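Local coordinates for protein ectonucleoside triphosphate diphosphohydrolase 4 (Homo sapiens, PDB 6WG5) that belongs to the GDA1/CD39 family of nucleoside phosphatases, whose members share an actin-like fold, at residues 17-22 with 187-192. Numbering follows the deposited sequence.
Sequences DKKFQR and LGRFEH
Arg22, on the helix at the start of the modelled chain, reaches across to Gly188 and Glu191 in a small polar contact against the C-terminal end of helix 172-186. It illustrates how an arginine can serve a helix end and an acidic side chain at once. Gly188 is the first residue to leave that helix; its positive phi and two bonds back into the last turn make a Schellman motif, and a type I turn starts at the same residue, closed by Glu191 N to Gly188 O at 3.1 Å. With no side chain there, the Arg22 guanidinium can lie with one face over Gly188 CA, which stands 3.4 Å from its plane, offset toward its rim. The arginine gets this far because CG is anti to the backbone N (chi1 -175°) and the chain stays extended to NE. At its end, in the conformer described, one of two deposited, NH1 forms a salt bridge with Glu191 OE2 at 3.1 Å, but the hydrogen bond is weak, bent to 122°, with guanidinium and carboxylate planes 76° apart. Firmer support comes from the helix itself: NE donates to the carbonyl O of Val186, a setting in which the helix dipole would probably welcome positive charge. One turn back, Lys19 NZ approaches Arg189 NH2 to 4.2 Å; these like charges are probably offset by Glu198, salt-bridged to Lys19, and Glu380, salt-bridged to Arg189. The contact thus joins helix 18-28 to the loop leading toward strand 200-203, while Lys217 of strand 214-217 bonds to Gly188 O and Phe190 packs back on helix 172-186.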
ATOM      1  N   ASP A  17      -1.319  24.255 -12.536  1.00 76.06           N
ATOM      2  CA  ASP A  17      -1.626  25.484 -11.815  1.00 85.37           C
ATOM      3  C   ASP A  17      -1.667  25.223 -10.310  1.00 89.74           C
ATOM      4  O   ASP A  17      -0.651  25.356  -9.627  1.00 89.62           O
ATOM      5  CB  ASP A  17      -2.956  26.072 -12.297  1.00 92.28           C
ATOM      6  CG  ASP A  17      -3.302  27.374 -11.605  1.00 94.82           C
ATOM      7  OD1 ASP A  17      -2.386  28.199 -11.397  1.00 93.04           O
ATOM      8  OD2 ASP A  17      -4.488  27.574 -11.268  1.00 93.56           O
ATOM      9  N   LYS A  18      -2.841  24.851  -9.793  1.00 94.06           N
ATOM     10  CA  LYS A  18      -2.944  24.518  -8.376  1.00 91.04           C
ATOM     11  C   LYS A  18      -2.269  23.186  -8.073  1.00 81.92           C
ATOM     12  O   LYS A  18      -1.766  22.986  -6.962  1.00 80.33           O
ATOM     13  CB  LYS A  18      -4.412  24.480  -7.946  1.00 98.46           C
ATOM     14  CG  LYS A  18      -4.631  24.798  -6.471  1.00103.12           C
ATOM     15  CD  LYS A  18      -6.088  24.617  -6.060  1.00102.17           C
ATOM     16  CE  LYS A  18      -6.301  23.307  -5.314  1.00100.02           C
ATOM     17  NZ  LYS A  18      -7.721  23.112  -4.908  1.00 98.83           N
ATOM     18  N   LYS A  19      -2.248  22.267  -9.042  1.00 73.26           N
ATOM     19  CA  LYS A  19      -1.502  21.026  -8.864  1.00 69.65           C
ATOM     20  C   LYS A  19      -0.002  21.288  -8.862  1.00 68.37           C
ATOM     21  O   LYS A  19       0.733  20.709  -8.054  1.00 72.87           O
ATOM     22  CB  LYS A  19      -1.865  20.025  -9.962  1.00 72.04           C
ATOM     23  CG  LYS A  19      -3.312  19.550  -9.938  1.00 75.26           C
ATOM     24  CD  LYS A  19      -3.401  18.041 -10.129  1.00 76.90           C
ATOM     25  CE  LYS A  19      -4.702  17.633 -10.802  1.00 77.74           C
ATOM     26  NZ  LYS A  19      -4.875  16.151 -10.827  1.00 76.38           N
ATOM     27  N   PHE A  20       0.469  22.153  -9.763  1.00 66.52           N
ATOM     28  CA  PHE A  20       1.889  22.485  -9.801  1.00 60.68           C
ATOM     29  C   PHE A  20       2.314  23.229  -8.541  1.00 59.07           C
ATOM     30  O   PHE A  20       3.420  23.016  -8.030  1.00 53.78           O
ATOM     31  CB  PHE A  20       2.200  23.313 -11.047  1.00 56.08           C
ATOM     32  CG  PHE A  20       3.651  23.669 -11.194  1.00 56.72           C
ATOM     33  CD1 PHE A  20       4.131  24.885 -10.733  1.00 56.89           C
ATOM     34  CD2 PHE A  20       4.537  22.790 -11.794  1.00 59.53           C
ATOM     35  CE1 PHE A  20       5.467  25.216 -10.868  1.00 55.80           C
ATOM     36  CE2 PHE A  20       5.875  23.116 -11.931  1.00 61.53           C
ATOM     37  CZ  PHE A  20       6.339  24.331 -11.467  1.00 58.21           C
ATOM     38  N   GLN A  21       1.451  24.106  -8.023  1.00 57.71           N
ATOM     39  CA  GLN A  21       1.778  24.822  -6.796  1.00 62.55           C
ATOM     40  C   GLN A  21       1.888  23.859  -5.621  1.00 61.20           C
ATOM     41  O   GLN A  21       2.854  23.908  -4.850  1.00 62.42           O
ATOM     42  CB  GLN A  21       0.729  25.897  -6.515  1.00 71.79           C
ATOM     43  CG  GLN A  21       1.193  26.947  -5.518  1.00 80.26           C
ATOM     44  CD  GLN A  21       0.057  27.513  -4.689  1.00 90.70           C
ATOM     45  OE1 GLN A  21      -0.963  27.949  -5.223  1.00 94.07           O
ATOM     46  NE2 GLN A  21       0.229  27.503  -3.371  1.00 95.97           N
ATOM     47  N   ARG A  22       0.899  22.976  -5.465  1.00 59.38           N
ATOM     48  CA  ARG A  22       0.971  21.969  -4.412  0.51 57.75           C
ATOM     49  C   ARG A  22       2.186  21.070  -4.601  1.00 55.38           C
ATOM     50  O   ARG A  22       2.906  20.776  -3.639  1.00 54.10           O
ATOM     51  CB  ARG A  22      -0.314  21.139  -4.385  0.51 55.54           C
ATOM     52  CG  ARG A  22      -0.376  20.140  -3.237  0.51 51.72           C
ATOM     53  CD  ARG A  22      -1.760  19.520  -3.096  0.51 48.95           C
ATOM     54  NE  ARG A  22      -1.892  18.769  -1.850  0.51 45.63           N
ATOM     55  CZ  ARG A  22      -2.219  19.306  -0.678  0.51 42.00           C
ATOM     56  NH1 ARG A  22      -2.452  20.608  -0.573  0.51 40.64           N
ATOM     57  NH2 ARG A  22      -2.312  18.537   0.399  0.51 40.30           N
ATOM     58  N   LEU A 187      -2.255  14.323  -1.771  1.00 27.50           N
ATOM     59  CA  LEU A 187      -2.786  14.788  -3.047  1.00 26.78           C
ATOM     60  C   LEU A 187      -3.870  15.844  -2.882  1.00 31.53           C
ATOM     61  O   LEU A 187      -4.335  16.388  -3.890  1.00 33.78           O
ATOM     62  CB  LEU A 187      -3.341  13.606  -3.846  1.00 28.92           C
ATOM     63  CG  LEU A 187      -2.324  12.579  -4.355  1.00 29.55           C
ATOM     64  CD1 LEU A 187      -3.035  11.484  -5.132  1.00 33.25           C
ATOM     65  CD2 LEU A 187      -1.258  13.227  -5.223  1.00 29.92           C
ATOM     66  N   GLY A 188      -4.285  16.142  -1.652  1.00 24.68           N
ATOM     67  CA  GLY A 188      -5.257  17.189  -1.417  1.00 24.58           C
ATOM     68  C   GLY A 188      -6.692  16.809  -1.688  1.00 23.67           C
ATOM     69  O   GLY A 188      -7.540  17.698  -1.820  1.00 22.85           O
ATOM     70  N   ARG A 189      -7.001  15.516  -1.765  1.00 24.14           N
ATOM     71  CA  ARG A 189      -8.344  15.077  -2.121  1.00 23.47           C
ATOM     72  C   ARG A 189      -9.340  15.212  -0.980  1.00 25.99           C
ATOM     73  O   ARG A 189     -10.543  15.055  -1.212  1.00 23.42           O
ATOM     74  CB  ARG A 189      -8.302  13.624  -2.600  1.00 24.58           C
ATOM     75  CG  ARG A 189      -7.301  13.384  -3.722  1.00 27.05           C
ATOM     76  CD  ARG A 189      -7.552  14.309  -4.906  1.00 26.06           C
ATOM     77  NE  ARG A 189      -6.537  14.160  -5.941  1.00 29.55           N
ATOM     78  CZ  ARG A 189      -6.602  13.291  -6.944  1.00 29.00           C
ATOM     79  NH1 ARG A 189      -7.637  12.473  -7.057  1.00 29.92           N
ATOM     80  NH2 ARG A 189      -5.623  13.239  -7.836  1.00 32.05           N
ATOM     81  N   PHE A 190      -8.876  15.494   0.234  1.00 28.51           N
ATOM     82  CA  PHE A 190      -9.759  15.797   1.350  1.00 28.84           C
ATOM     83  C   PHE A 190      -9.924  17.295   1.568  1.00 30.23           C
ATOM     84  O   PHE A 190     -10.702  17.701   2.436  1.00 29.76           O
ATOM     85  CB  PHE A 190      -9.236  15.129   2.624  1.00 25.56           C
ATOM     86  CG  PHE A 190      -9.071  13.642   2.498  1.00 27.01           C
ATOM     87  CD1 PHE A 190     -10.066  12.867   1.924  1.00 27.22           C
ATOM     88  CD2 PHE A 190      -7.914  13.021   2.935  1.00 21.37           C
ATOM     89  CE1 PHE A 190      -9.916  11.499   1.804  1.00 22.66           C
ATOM     90  CE2 PHE A 190      -7.760  11.653   2.815  1.00 23.69           C
ATOM     91  CZ  PHE A 190      -8.762  10.893   2.250  1.00 22.02           C
ATOM     92  N   GLU A 191      -9.205  18.120   0.809  1.00 39.01           N
ATOM     93  CA  GLU A 191      -9.481  19.550   0.751  1.00 40.08           C
ATOM     94  C   GLU A 191     -10.696  19.774  -0.140  1.00 45.00           C
ATOM     95  O   GLU A 191     -10.666  19.445  -1.330  1.00 47.89           O
ATOM     96  CB  GLU A 191      -8.269  20.308   0.218  1.00 44.78           C
ATOM     97  CG  GLU A 191      -7.227  20.626   1.274  1.00 51.43           C
ATOM     98  CD  GLU A 191      -5.847  20.837   0.685  1.00 57.62           C
ATOM     99  OE1 GLU A 191      -5.756  21.292  -0.476  1.00 59.86           O
ATOM    100  OE2 GLU A 191      -4.852  20.542   1.381  1.00 60.77           O
ATOM    101  N   HIS A 192     -11.761  20.321   0.430  1.00 63.61           N
ATOM    102  CA  HIS A 192     -13.042  20.414  -0.252  1.00 71.22           C
ATOM    103  C   HIS A 192     -13.313  21.848  -0.686  1.00 71.51           C
ATOM    104  O   HIS A 192     -12.873  22.803  -0.040  1.00 72.35           O
ATOM    105  CB  HIS A 192     -14.168  19.895   0.648  1.00 76.33           C
ATOM    106  CG  HIS A 192     -14.193  18.402   0.766  1.00 76.62           C
ATOM    107  ND1 HIS A 192     -13.438  17.582  -0.045  1.00 72.93           N
ATOM    108  CD2 HIS A 192     -14.877  17.581   1.598  1.00 76.71           C
ATOM    109  CE1 HIS A 192     -13.656  16.321   0.280  1.00 69.46           C
ATOM    110  NE2 HIS A 192     -14.524  16.292   1.275  1.00 72.89           N
TER